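Local coordinates for beta-fructofuranosidase, insoluble isoenzyme CWINV1 (PDB 2OXB), which hydrolyses sucrose and 1-kestose, and less readily neokestose and levan, as a secreted beta-fructofuranosidase of the plant cell wall, at residues A[240-245]-A[265-270]; A[271-276]-A[293-298]; A[289-294]-A[310-315]; A[421-426]-A[448-453]. The protein carries 1 engineered substitution. All coordinates share one frame; numbering follows the deposited sequence.

Interaction 1. Residues A[240-245]-A[265-270]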
# COMPACT_ATOMS: atom_id res chain seq x y z
N ASP A 240 2.40 -7.66 1.83
CA ASP A 240 3.57 -6.79 1.92
C ASP A 240 4.03 -6.69 3.37
O ASP A 240 3.25 -6.30 4.26
CB ASP A 240 3.21 -5.41 1.39
CG ASP A 240 3.36 -5.31 -0.10
OD1 ASP A 240 2.73 -4.42 -0.71
OD2 ASP A 240 4.14 -6.11 -0.66
N TYR A 241 5.30 -7.05 3.62
CA TYR A 241 5.88 -7.01 4.97
C TYR A 241 7.08 -6.08 5.05
O TYR A 241 7.90 -6.03 4.14
CB TYR A 241 6.31 -8.43 5.38
CG TYR A 241 5.18 -9.43 5.37
CD1 TYR A 241 4.70 -9.97 4.17
CD2 TYR A 241 4.53 -9.80 6.55
CE1 TYR A 241 3.62 -10.85 4.16
CE2 TYR A 241 3.45 -10.68 6.54
CZ TYR A 241 3.00 -11.19 5.34
OH TYR A 241 1.90 -12.03 5.31
N TYR A 242 7.19 -5.31 6.12
CA TYR A 242 8.35 -4.44 6.24
C TYR A 242 8.95 -4.78 7.57
O TYR A 242 8.48 -5.67 8.29
CB TYR A 242 8.00 -2.94 6.17
CG TYR A 242 7.03 -2.46 7.22
CD1 TYR A 242 7.47 -1.94 8.44
CD2 TYR A 242 5.66 -2.60 7.02
CE1 TYR A 242 6.55 -1.57 9.43
CE2 TYR A 242 4.74 -2.24 8.00
CZ TYR A 242 5.18 -1.73 9.20
OH TYR A 242 4.23 -1.40 10.15
N THR A 243 10.01 -4.07 7.91
CA THR A 243 10.68 -4.31 9.15
C THR A 243 11.60 -3.14 9.32
O THR A 243 12.11 -2.58 8.34
CB THR A 243 11.50 -5.60 9.11
OG1 THR A 243 12.73 -5.41 9.80
CG2 THR A 243 11.77 -6.00 7.66
N ILE A 244 11.78 -2.76 10.58
CA ILE A 244 12.60 -1.62 10.96
C ILE A 244 13.87 -2.11 11.68
O ILE A 244 13.84 -3.12 12.37
CB ILE A 244 11.78 -0.70 11.87
CG1 ILE A 244 10.38 -0.49 11.26
CG2 ILE A 244 12.50 0.62 12.04
CD1 ILE A 244 9.32 0.05 12.23
N GLY A 245 14.98 -1.39 11.50
CA GLY A 245 16.22 -1.77 12.15
C GLY A 245 17.36 -0.79 11.98
O GLY A 245 17.18 0.41 12.08
N THR A 265 6.34 -12.54 12.05
CA THR A 265 5.83 -11.53 12.96
C THR A 265 6.01 -10.16 12.32
O THR A 265 5.92 -9.12 12.98
CB THR A 265 6.55 -11.59 14.35
OG1 THR A 265 7.97 -11.65 14.16
CG2 THR A 265 6.09 -12.81 15.13
N ALA A 266 6.26 -10.16 11.01
CA ALA A 266 6.45 -8.93 10.24
C ALA A 266 5.13 -8.20 9.98
O ALA A 266 4.16 -8.79 9.51
CB ALA A 266 7.15 -9.23 8.92
N PRO A 267 5.10 -6.89 10.27
CA PRO A 267 3.91 -6.07 10.08
C PRO A 267 3.68 -5.78 8.61
O PRO A 267 4.64 -5.71 7.83
CB PRO A 267 4.25 -4.81 10.87
CG PRO A 267 5.71 -4.67 10.57
CD PRO A 267 6.22 -6.07 10.76
N ARG A 268 2.41 -5.62 8.24
CA ARG A 268 2.04 -5.35 6.85
C ARG A 268 1.76 -3.85 6.65
O ARG A 268 1.35 -3.16 7.58
CB ARG A 268 0.76 -6.13 6.47
CG ARG A 268 0.83 -7.65 6.59
CD ARG A 268 -0.42 -8.31 5.98
NE ARG A 268 -0.57 -9.72 6.33
CZ ARG A 268 -1.52 -10.53 5.86
NH1 ARG A 268 -2.42 -10.09 4.99
NH2 ARG A 268 -1.58 -11.81 6.25
N TYR A 269 1.98 -3.34 5.45
CA TYR A 269 1.65 -1.94 5.25
C TYR A 269 0.12 -1.92 5.38
O TYR A 269 -0.46 -1.10 6.09
CB TYR A 269 2.05 -1.44 3.86
CG TYR A 269 3.47 -0.92 3.71
CD1 TYR A 269 4.08 -0.15 4.72
CD2 TYR A 269 4.18 -1.11 2.52
CE1 TYR A 269 5.37 0.41 4.53
CE2 TYR A 269 5.45 -0.56 2.32
CZ TYR A 269 6.04 0.19 3.32
OH TYR A 269 7.29 0.70 3.11
N ASP A 270 -0.51 -2.89 4.72
CA ASP A 270 -1.95 -3.00 4.68
C ASP A 270 -2.40 -4.44 4.96
O ASP A 270 -1.93 -5.38 4.30
CB ASP A 270 -2.40 -2.55 3.29
CG ASP A 270 -3.84 -2.16 3.24
OD1 ASP A 270 -4.70 -3.07 3.28
OD2 ASP A 270 -4.11 -0.94 3.15

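Interaction 2. Residues A[271-276]-A[293-298]. With NAG (2-acetamido-2-deoxy-beta-D-glucopyranose), chain C; FRU (beta-D-fructofuranose), chain B.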
# COMPACT_ATOMS: atom_id res chain seq x y z
N TYR A 271 -3.31 -4.61 5.92
CA TYR A 271 -3.79 -5.93 6.28
C TYR A 271 -5.02 -6.37 5.51
O TYR A 271 -5.95 -6.95 6.07
CB TYR A 271 -4.06 -5.98 7.78
CG TYR A 271 -2.80 -5.82 8.59
CD1 TYR A 271 -2.14 -6.94 9.13
CD2 TYR A 271 -2.23 -4.56 8.78
CE1 TYR A 271 -0.95 -6.81 9.84
CE2 TYR A 271 -1.04 -4.42 9.48
CZ TYR A 271 -0.41 -5.54 10.01
OH TYR A 271 0.75 -5.38 10.71
N GLY A 272 -4.99 -6.11 4.20
CA GLY A 272 -6.09 -6.43 3.31
C GLY A 272 -5.58 -6.62 1.89
O GLY A 272 -4.53 -7.22 1.71
N LYS A 273 -6.28 -6.10 0.89
CA LYS A 273 -5.82 -6.29 -0.48
C LYS A 273 -4.75 -5.27 -0.88
O LYS A 273 -5.06 -4.23 -1.47
CB LYS A 273 -6.99 -6.21 -1.46
CG LYS A 273 -6.70 -6.84 -2.82
CD LYS A 273 -6.64 -8.37 -2.73
CE LYS A 273 -8.01 -9.01 -2.89
NZ LYS A 273 -8.63 -8.82 -4.26
N TYR A 274 -3.49 -5.59 -0.60
CA TYR A 274 -2.41 -4.68 -0.94
C TYR A 274 -1.27 -5.44 -1.60
O TYR A 274 -1.03 -6.59 -1.27
CB TYR A 274 -1.89 -4.02 0.32
CG TYR A 274 -1.50 -2.58 0.16
CD1 TYR A 274 -2.40 -1.66 -0.36
CD2 TYR A 274 -0.26 -2.11 0.60
CE1 TYR A 274 -2.11 -0.32 -0.44
CE2 TYR A 274 0.06 -0.75 0.52
CZ TYR A 274 -0.88 0.14 0.00
OH TYR A 274 -0.64 1.50 -0.04
N TYR A 275 -0.56 -4.79 -2.53
CA TYR A 275 0.57 -5.47 -3.16
C TYR A 275 1.45 -4.61 -4.05
O TYR A 275 1.06 -3.56 -4.52
CB TYR A 275 0.07 -6.67 -3.95
CG TYR A 275 1.13 -7.72 -4.17
CD1 TYR A 275 1.81 -8.30 -3.07
CD2 TYR A 275 1.42 -8.20 -5.46
CE1 TYR A 275 2.73 -9.33 -3.26
CE2 TYR A 275 2.34 -9.22 -5.65
CZ TYR A 275 2.99 -9.78 -4.56
OH TYR A 275 3.86 -10.83 -4.76
N ALA A 276 2.67 -5.10 -4.28
CA ALA A 276 3.64 -4.43 -5.13
C ALA A 276 3.96 -3.02 -4.63
O ALA A 276 4.51 -2.21 -5.38
CB ALA A 276 3.13 -4.39 -6.55
N TRP A 293 -0.55 -1.13 -5.17
CA TRP A 293 -1.41 -1.59 -6.25
C TRP A 293 -2.82 -2.10 -5.88
O TRP A 293 -3.81 -1.51 -6.31
CB TRP A 293 -0.65 -2.60 -7.12
CG TRP A 293 -1.52 -3.45 -8.02
CD1 TRP A 293 -2.56 -3.03 -8.79
CD2 TRP A 293 -1.43 -4.87 -8.20
NE1 TRP A 293 -3.14 -4.10 -9.44
CE2 TRP A 293 -2.46 -5.24 -9.09
CE3 TRP A 293 -0.58 -5.87 -7.69
CZ2 TRP A 293 -2.67 -6.57 -9.49
CZ3 TRP A 293 -0.78 -7.19 -8.09
CH2 TRP A 293 -1.83 -7.52 -8.98
N THR A 294 -2.95 -3.18 -5.11
CA THR A 294 -4.31 -3.66 -4.78
C THR A 294 -5.04 -4.37 -5.93
O THR A 294 -5.61 -3.76 -6.83
CB THR A 294 -5.25 -2.52 -4.29
OG1 THR A 294 -4.87 -2.12 -2.97
CG2 THR A 294 -6.70 -2.98 -4.26
N ASN A 295 -5.02 -5.70 -5.82
CA ASN A 295 -5.64 -6.62 -6.74
C ASN A 295 -7.05 -6.19 -7.09
O ASN A 295 -7.53 -5.14 -6.69
CB ASN A 295 -5.76 -7.99 -6.07
CG ASN A 295 -5.05 -9.08 -6.82
OD1 ASN A 295 -4.89 -9.01 -8.04
ND2 ASN A 295 -4.65 -10.11 -6.07
N GLU A 296 -7.71 -7.08 -7.81
CA GLU A 296 -9.08 -6.91 -8.23
C GLU A 296 -9.83 -8.08 -7.59
O GLU A 296 -9.61 -9.22 -7.99
CB GLU A 296 -9.15 -7.04 -9.74
CG GLU A 296 -10.42 -6.51 -10.34
CD GLU A 296 -10.38 -5.01 -10.51
OE1 GLU A 296 -9.43 -4.54 -11.16
OE2 GLU A 296 -11.29 -4.32 -10.00
N SER A 297 -10.70 -7.81 -6.60
CA SER A 297 -11.45 -8.88 -5.91
C SER A 297 -12.57 -9.52 -6.73
O SER A 297 -13.29 -10.38 -6.23
CB SER A 297 -12.04 -8.35 -4.60
OG SER A 297 -11.07 -8.24 -3.57
N SER A 298 -12.73 -9.09 -7.98
CA SER A 298 -13.77 -9.65 -8.85
C SER A 298 -13.18 -10.75 -9.69
O SER A 298 -12.00 -10.74 -10.02
CB SER A 298 -14.33 -8.58 -9.77
OG SER A 298 -13.43 -8.31 -10.83
C1 NAG C . -5.36 -11.37 -6.17
C2 NAG C . -5.66 -11.93 -4.77
C3 NAG C . -6.68 -13.08 -4.81
C4 NAG C . -7.86 -12.83 -5.75
C5 NAG C . -7.28 -12.39 -7.09
C6 NAG C . -8.27 -12.17 -8.23
C7 NAG C . -4.19 -13.71 -4.08
C8 NAG C . -3.40 -14.38 -5.20
N2 NAG C . -4.43 -12.41 -4.17
O3 NAG C . -7.16 -13.35 -3.50
O4 NAG C . -8.61 -14.02 -5.90
O5 NAG C . -6.56 -11.17 -6.91
O6 NAG C . -7.58 -11.92 -9.45
O7 NAG C . -4.57 -14.39 -3.13
C1 FRU B . 4.30 -8.38 -8.74
C2 FRU B . 5.04 -8.96 -9.96
C3 FRU B . 6.52 -8.52 -9.98
C4 FRU B . 6.84 -8.44 -11.44
C5 FRU B . 5.49 -8.04 -12.03
C6 FRU B . 5.14 -8.76 -13.32
O1 FRU B . 4.81 -8.89 -7.53
O2 FRU B . 4.98 -10.42 -10.17
O3 FRU B . 7.39 -9.43 -9.32
O4 FRU B . 7.84 -7.46 -11.72
O5 FRU B . 4.48 -8.36 -11.09
O6 FRU B . 5.98 -8.27 -14.35

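Interaction 3. Residues A[289-294]-A[310-315]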
# COMPACT_ATOMS: atom_id res chain seq x y z
N ILE A 289 6.04 9.49 0.03
CA ILE A 289 4.78 8.99 -0.50
C ILE A 289 4.82 7.49 -0.70
O ILE A 289 5.81 6.95 -1.19
CB ILE A 289 4.44 9.63 -1.86
CG1 ILE A 289 3.95 11.08 -1.69
CG2 ILE A 289 3.35 8.82 -2.55
CD1 ILE A 289 4.97 12.04 -1.11
N LEU A 290 3.74 6.81 -0.35
CA LEU A 290 3.69 5.36 -0.48
C LEU A 290 2.61 4.84 -1.42
O LEU A 290 1.41 4.94 -1.14
CB LEU A 290 3.52 4.74 0.90
CG LEU A 290 3.39 3.22 0.93
CD1 LEU A 290 4.14 2.69 2.15
CD2 LEU A 290 1.92 2.80 0.95
N TRP A 291 3.05 4.27 -2.54
CA TRP A 291 2.14 3.71 -3.54
C TRP A 291 1.90 2.21 -3.39
O TRP A 291 2.83 1.45 -3.15
CB TRP A 291 2.67 3.94 -4.95
CG TRP A 291 2.72 5.34 -5.38
CD1 TRP A 291 3.76 6.21 -5.22
CD2 TRP A 291 1.72 6.04 -6.11
NE1 TRP A 291 3.47 7.42 -5.82
CE2 TRP A 291 2.22 7.34 -6.37
CE3 TRP A 291 0.44 5.69 -6.58
CZ2 TRP A 291 1.48 8.29 -7.08
CZ3 TRP A 291 -0.30 6.64 -7.28
CH2 TRP A 291 0.22 7.93 -7.53
N GLY A 292 0.65 1.81 -3.58
CA GLY A 292 0.28 0.40 -3.48
C GLY A 292 -0.73 0.04 -4.56
O GLY A 292 -1.66 0.80 -4.82
N TRP A 293 -0.55 -1.13 -5.17
CA TRP A 293 -1.41 -1.59 -6.25
C TRP A 293 -2.82 -2.10 -5.88
O TRP A 293 -3.81 -1.51 -6.31
CB TRP A 293 -0.65 -2.60 -7.12
CG TRP A 293 -1.52 -3.45 -8.02
CD1 TRP A 293 -2.56 -3.03 -8.79
CD2 TRP A 293 -1.43 -4.87 -8.20
NE1 TRP A 293 -3.14 -4.10 -9.44
CE2 TRP A 293 -2.46 -5.24 -9.09
CE3 TRP A 293 -0.58 -5.87 -7.69
CZ2 TRP A 293 -2.67 -6.57 -9.49
CZ3 TRP A 293 -0.78 -7.19 -8.09
CH2 TRP A 293 -1.83 -7.52 -8.98
N THR A 294 -2.95 -3.18 -5.11
CA THR A 294 -4.31 -3.66 -4.78
C THR A 294 -5.04 -4.37 -5.93
O THR A 294 -5.61 -3.76 -6.83
CB THR A 294 -5.25 -2.52 -4.29
OG1 THR A 294 -4.87 -2.12 -2.97
CG2 THR A 294 -6.70 -2.98 -4.26
N GLY A 310 -7.43 -3.56 -12.01
CA GLY A 310 -6.34 -2.88 -11.33
C GLY A 310 -6.52 -1.39 -11.08
O GLY A 310 -6.70 -0.60 -12.01
N ILE A 311 -6.47 -1.03 -9.81
CA ILE A 311 -6.58 0.37 -9.41
C ILE A 311 -5.32 0.67 -8.60
O ILE A 311 -4.60 -0.25 -8.21
CB ILE A 311 -7.81 0.64 -8.52
CG1 ILE A 311 -7.59 0.04 -7.13
CG2 ILE A 311 -9.05 0.10 -9.17
CD1 ILE A 311 -8.67 0.36 -6.15
N GLN A 312 -5.06 1.94 -8.35
CA GLN A 312 -3.90 2.33 -7.56
C GLN A 312 -4.44 3.00 -6.31
O GLN A 312 -5.24 3.93 -6.40
CB GLN A 312 -3.03 3.31 -8.35
CG GLN A 312 -1.60 3.34 -7.89
CD GLN A 312 -0.79 2.13 -8.38
OE1 GLN A 312 0.31 1.87 -7.89
NE2 GLN A 312 -1.33 1.41 -9.36
N THR A 313 -4.02 2.52 -5.15
CA THR A 313 -4.47 3.11 -3.91
C THR A 313 -3.92 4.52 -3.77
O THR A 313 -2.84 4.85 -4.29
CB THR A 313 -3.99 2.30 -2.72
OG1 THR A 313 -2.56 2.21 -2.75
CG2 THR A 313 -4.59 0.92 -2.76
N ILE A 314 -4.66 5.36 -3.05
CA ILE A 314 -4.24 6.73 -2.85
C ILE A 314 -2.85 6.77 -2.24
O ILE A 314 -2.56 6.07 -1.27
CB ILE A 314 -5.20 7.51 -1.92
CG1 ILE A 314 -4.70 8.94 -1.77
CG2 ILE A 314 -5.24 6.83 -0.54
CD1 ILE A 314 -5.40 9.70 -0.67
N PRO A 315 -1.97 7.61 -2.80
CA PRO A 315 -0.61 7.72 -2.29
C PRO A 315 -0.68 7.97 -0.79
O PRO A 315 -1.38 8.86 -0.35
CB PRO A 315 -0.05 8.91 -3.07
CG PRO A 315 -0.75 8.77 -4.41
CD PRO A 315 -2.17 8.49 -3.97

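Interaction 4. Residues A[421-426]-A[448-453]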
# COMPACT_ATOMS: atom_id res chain seq x y z
N GLU A 421 -26.96 -6.06 1.39
CA GLU A 421 -25.54 -6.11 1.08
C GLU A 421 -24.88 -4.84 1.62
O GLU A 421 -25.28 -3.74 1.27
CB GLU A 421 -25.29 -6.27 -0.43
CG GLU A 421 -25.52 -5.04 -1.27
CD GLU A 421 -25.47 -5.32 -2.77
OE1 GLU A 421 -25.71 -4.39 -3.56
OE2 GLU A 421 -25.19 -6.47 -3.16
N TYR A 422 -23.90 -5.02 2.50
CA TYR A 422 -23.18 -3.91 3.11
C TYR A 422 -21.77 -4.35 3.50
O TYR A 422 -21.46 -5.55 3.56
CB TYR A 422 -23.92 -3.41 4.36
CG TYR A 422 -24.10 -4.50 5.39
CD1 TYR A 422 -23.13 -4.73 6.37
CD2 TYR A 422 -25.17 -5.40 5.30
CE1 TYR A 422 -23.22 -5.84 7.22
CE2 TYR A 422 -25.27 -6.50 6.13
CZ TYR A 422 -24.29 -6.72 7.09
OH TYR A 422 -24.37 -7.85 7.88
N THR A 423 -20.91 -3.36 3.75
CA THR A 423 -19.54 -3.63 4.15
C THR A 423 -19.41 -3.07 5.55
O THR A 423 -19.98 -2.02 5.85
CB THR A 423 -18.55 -2.98 3.18
OG1 THR A 423 -18.47 -3.79 1.99
CG2 THR A 423 -17.17 -2.86 3.80
N SER A 424 -18.70 -3.76 6.42
CA SER A 424 -18.63 -3.30 7.80
C SER A 424 -17.28 -3.32 8.48
O SER A 424 -16.86 -4.33 9.02
CB SER A 424 -19.62 -4.11 8.62
OG SER A 424 -19.56 -5.48 8.24
N VAL A 425 -16.60 -2.17 8.46
CA VAL A 425 -15.33 -2.04 9.13
C VAL A 425 -15.68 -1.56 10.53
O VAL A 425 -16.47 -0.62 10.70
CB VAL A 425 -14.45 -1.01 8.43
CG1 VAL A 425 -13.19 -0.76 9.23
CG2 VAL A 425 -14.12 -1.49 7.02
N TYR A 426 -15.11 -2.19 11.55
CA TYR A 426 -15.43 -1.80 12.91
C TYR A 426 -14.32 -2.15 13.88
O TYR A 426 -13.25 -2.62 13.48
CB TYR A 426 -16.72 -2.49 13.32
CG TYR A 426 -16.68 -3.99 13.16
CD1 TYR A 426 -15.93 -4.77 14.03
CD2 TYR A 426 -17.36 -4.62 12.13
CE1 TYR A 426 -15.86 -6.15 13.89
CE2 TYR A 426 -17.31 -6.01 11.98
CZ TYR A 426 -16.55 -6.77 12.86
OH TYR A 426 -16.48 -8.13 12.72
N SER A 448 -17.96 -10.47 3.96
CA SER A 448 -18.93 -11.57 3.79
C SER A 448 -20.24 -11.20 3.08
O SER A 448 -20.78 -12.01 2.34
CB SER A 448 -19.26 -12.13 5.16
OG SER A 448 -19.79 -11.10 5.98
N ARG A 449 -20.76 -10.01 3.33
CA ARG A 449 -21.99 -9.56 2.68
C ARG A 449 -21.76 -8.29 1.84
O ARG A 449 -22.72 -7.59 1.51
CB ARG A 449 -23.10 -9.28 3.72
CG ARG A 449 -23.83 -10.53 4.29
CD ARG A 449 -23.09 -11.17 5.47
NE ARG A 449 -22.94 -12.62 5.31
CZ ARG A 449 -23.95 -13.47 5.16
NH1 ARG A 449 -25.21 -13.04 5.14
NH2 ARG A 449 -23.70 -14.77 5.02
N SER A 450 -20.51 -8.01 1.49
CA SER A 450 -20.19 -6.83 0.70
C SER A 450 -20.98 -6.70 -0.61
O SER A 450 -21.14 -5.60 -1.12
CB SER A 450 -18.69 -6.77 0.38
OG SER A 450 -17.95 -6.26 1.48
N SER A 451 -21.46 -7.82 -1.14
CA SER A 451 -22.21 -7.79 -2.38
C SER A 451 -23.14 -8.97 -2.44
O SER A 451 -23.06 -9.86 -1.59
CB SER A 451 -21.29 -7.84 -3.59
OG SER A 451 -20.94 -9.17 -3.89
N LEU A 452 -24.02 -8.97 -3.43
CA LEU A 452 -24.99 -10.04 -3.61
C LEU A 452 -24.51 -11.13 -4.56
O LEU A 452 -24.98 -12.27 -4.49
CB LEU A 452 -26.32 -9.48 -4.13
CG LEU A 452 -27.26 -8.84 -3.12
CD1 LEU A 452 -28.42 -8.19 -3.83
CD2 LEU A 452 -27.75 -9.92 -2.16
N LYS A 453 -23.58 -10.78 -5.44
CA LYS A 453 -23.02 -11.73 -6.39
C LYS A 453 -22.00 -12.62 -5.67
O LYS A 453 -20.91 -12.17 -5.33
CB LYS A 453 -22.36 -10.98 -7.54
CG LYS A 453 -21.77 -11.87 -8.60
CD LYS A 453 -21.30 -11.07 -9.80
CE LYS A 453 -20.82 -12.01 -10.88
NZ LYS A 453 -20.47 -11.30 -12.13

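Interaction 1. Residues A[240-245]-A[265-270]
Tyr-242 and Pro-267 carry the centre of this contact. The two side chains cross at about a right angle, with Pro-267 CG over one face of the Tyr-242 ring, 3.5 Å from its centroid, a CH-pi contact. The backbone closes the same pair, since Tyr-242 N donates to Pro-267 O at 3.1 Å in a nearly straight bond (160°). Tyr-242 holds its CG between the backbone N and the carbonyl carbon (chi1 59°), which turns the ring onto Pro-267. There Arg-268 O meets the ring edge close to its plane. Tyr-269 meets Tyr-242 near CD2; the two rings are nearly parallel (22°) but slid apart, centroids 5.2 Å from each other, so they barely overlap.

Tyr-241 turns to another side. Its CD2 touches Ala-266 CB at 3.6 Å, and Ala-266 O sits at the ring edge. Arg-268 runs extended alongside, its CG over one face of the ring, while the Tyr-241 hydroxyl is hydrogen-bonded to His-239. Tyr-269 N reaches Asp-240 O at 3.4 Å, a weak bond.

The second shell fixes both partners: Tyr-241 and Thr-243 pair through their backbones with Ile-232 and Leu-230 of strand 226-234, Tyr-271 OH holds Arg-268 N, and Ser-277 OG binds Asp-240 OD1. The Asp-240 side chain lies about 7 Å from the bound fructose. Residues 265-270 form a linker between successive propeller blades, laid against strand 240-248 of the blade it leaves, as in the five-bladed beta-propeller of glycosyl hydrolase family 32.

Interaction 2. Residues A[271-276]-A[293-298]
Tyr-275 and Trp-293 meet edge to edge, CD2 of the tyrosine 3.6 Å from CZ3 of the indole, in a buried part of the five-bladed beta-propeller where the loops on each side of the hairpin 278-291 come together. The two side chains cross obliquely, and each ring meets the other at its edge. Tyr-275 has its CG trans to the backbone N (chi1 -157°), which carries the ring toward the sugar site: CE2 comes within 3.1 Å of O1 of the bound fructose, and the hydroxyl is hydrogen-bonded to Leu-234 O and to the engineered Gln-199. In the backbone of the same pair, Trp-293 N donates to Tyr-275 O at 3.0 Å (152°), tying the two loops together.

Lys-273, the centre of an inverse gamma turn, works from the other end. Its carbonyl O accepts the Thr-294 hydroxyl, OG1 to O 2.6 Å, and its aliphatic chain, bent at three torsions, folds across Asn-295 with CD 3.5 Å from CB. The bends bring NZ to Ser-297 OG at 2.6 Å, a bond donated by the ammonium; Asp-457 adds a long, weak ion pair. Without the ammonium, as with a shorter valine here, Ser-297 OG would probably lose this donor and a gap would open beside Asn-295 CB, where the methylenes now pack.

The glycan starts from the asparagine on which those methylenes lie, and its link is a covalent bond of 1.4 Å between Asn-295 ND2 and NAG C1.

Interaction 3. Residues A[289-294]-A[310-315]
Gly-292 and Thr-313 tie together two buried segments that run nearly antiparallel (158°). In this propeller blade they continue from the pairing of strands 287-291 and 316-320. Two hydrogen bonds grip one acceptor, Gly-292 O. Thr-313 N approaches it at 2.9 Å nearly along the C=O axis, whereas Thr-313 OG1, at 2.7 Å, comes from the side and tilted out of the carbonyl plane. With chi1 of Thr-313 at 58°, OG1 sits between the backbone N and the carbonyl carbon, from where it reaches the oxygen that the N-H also binds. The buried carbonyl is thus satisfied by a single residue.

The apolar contacts gather round Pro-315. Its CG stands over the six-membered ring of Trp-291, 3.5 Å from the centroid and 15° off the ring normal, a CH-pi contact between side chains lying side by side. Pro-315 CB also packs on Ile-289 CG2 at 3.4 Å. Trp-59 meets the Trp-291 ring as well, at a steep angle.

Edge contacts complete the interface. Gln-312, bent at chi2, crosses Trp-291 at about a right angle and brings CG against the indole edge, 3.4 Å from CE3; the same side chain touches Met-17 and Pro-20 of strand 15-26. Further along, Gly-310 CA lies at the edge of the other indole, in its plane, 3.9 Å from Trp-293 NE1.

Interaction 4. Residues A[421-426]-A[448-453]
Glu-421 and Thr-423 form the close-fitting side of this contact against residues 450 to 452. Thr-423 OG1 and Ser-450 OG share a hydrogen bond of 2.6 Å in which either may be the donor; both hydroxyls stand beside their own backbone N, trans to the carbonyl carbon, which turns the two oxygens to each other. Glu-421 sends an extended side chain across Leu-452 at about a right angle, so that the buried carboxylate reaches out to an exposed leucine at the margin, OE2 lying 2.8 Å from Leu-452 N. Its other oxygen, OE1, accepts from Leu-503 N and Ala-504 N of another loop. If a valine took the place of Glu-421, those two amides would probably be left without their acceptor.

The opposite extreme is the solvent side. Tyr-422 N reaches Arg-449 O at 3.0 Å in a bent, weak bond (130°), and the side chains only brush, CE2 of Tyr-422 lying 4.3 Å from CB of Arg-449. The rest of the arginine bends off toward solvent.

In the C-terminal beta-sandwich, residues 421-426 enter strand 423-431 between its antiparallel neighbours 406-415 and 439-446, with Thr-423 pairing to Val-413 and Ser-424 to Asp-446. Residues 448-453 belong to the loop that leaves strand 439-446 for 461-465.

How the interactions relate
Interactions 1, 2 and 3 form a continuous region of the propeller, buried at interactions 2 and 3 and partly so at interaction 1, whereas interaction 4 stands apart in the sandwich domain, its nearest atoms about 7 Å from interaction 2. Interactions 2 and 3, with centres 9 Å apart, share Trp-293 and Thr-294, and Tyr-274 OH packs on Leu-290 CD2. Interaction 1 touches both: Asp-240 OD1 packs against Tyr-275 CA at 3.4 Å, and Tyr-269 meets Leu-290. The sugar site lies beside this cluster. The Trp-293 side chain is about 5 Å from the fructose and about 4 Å from the side chain of the active-site Asp-19, and the Asp-240 side chain is about 8 Å from that of Asp-19.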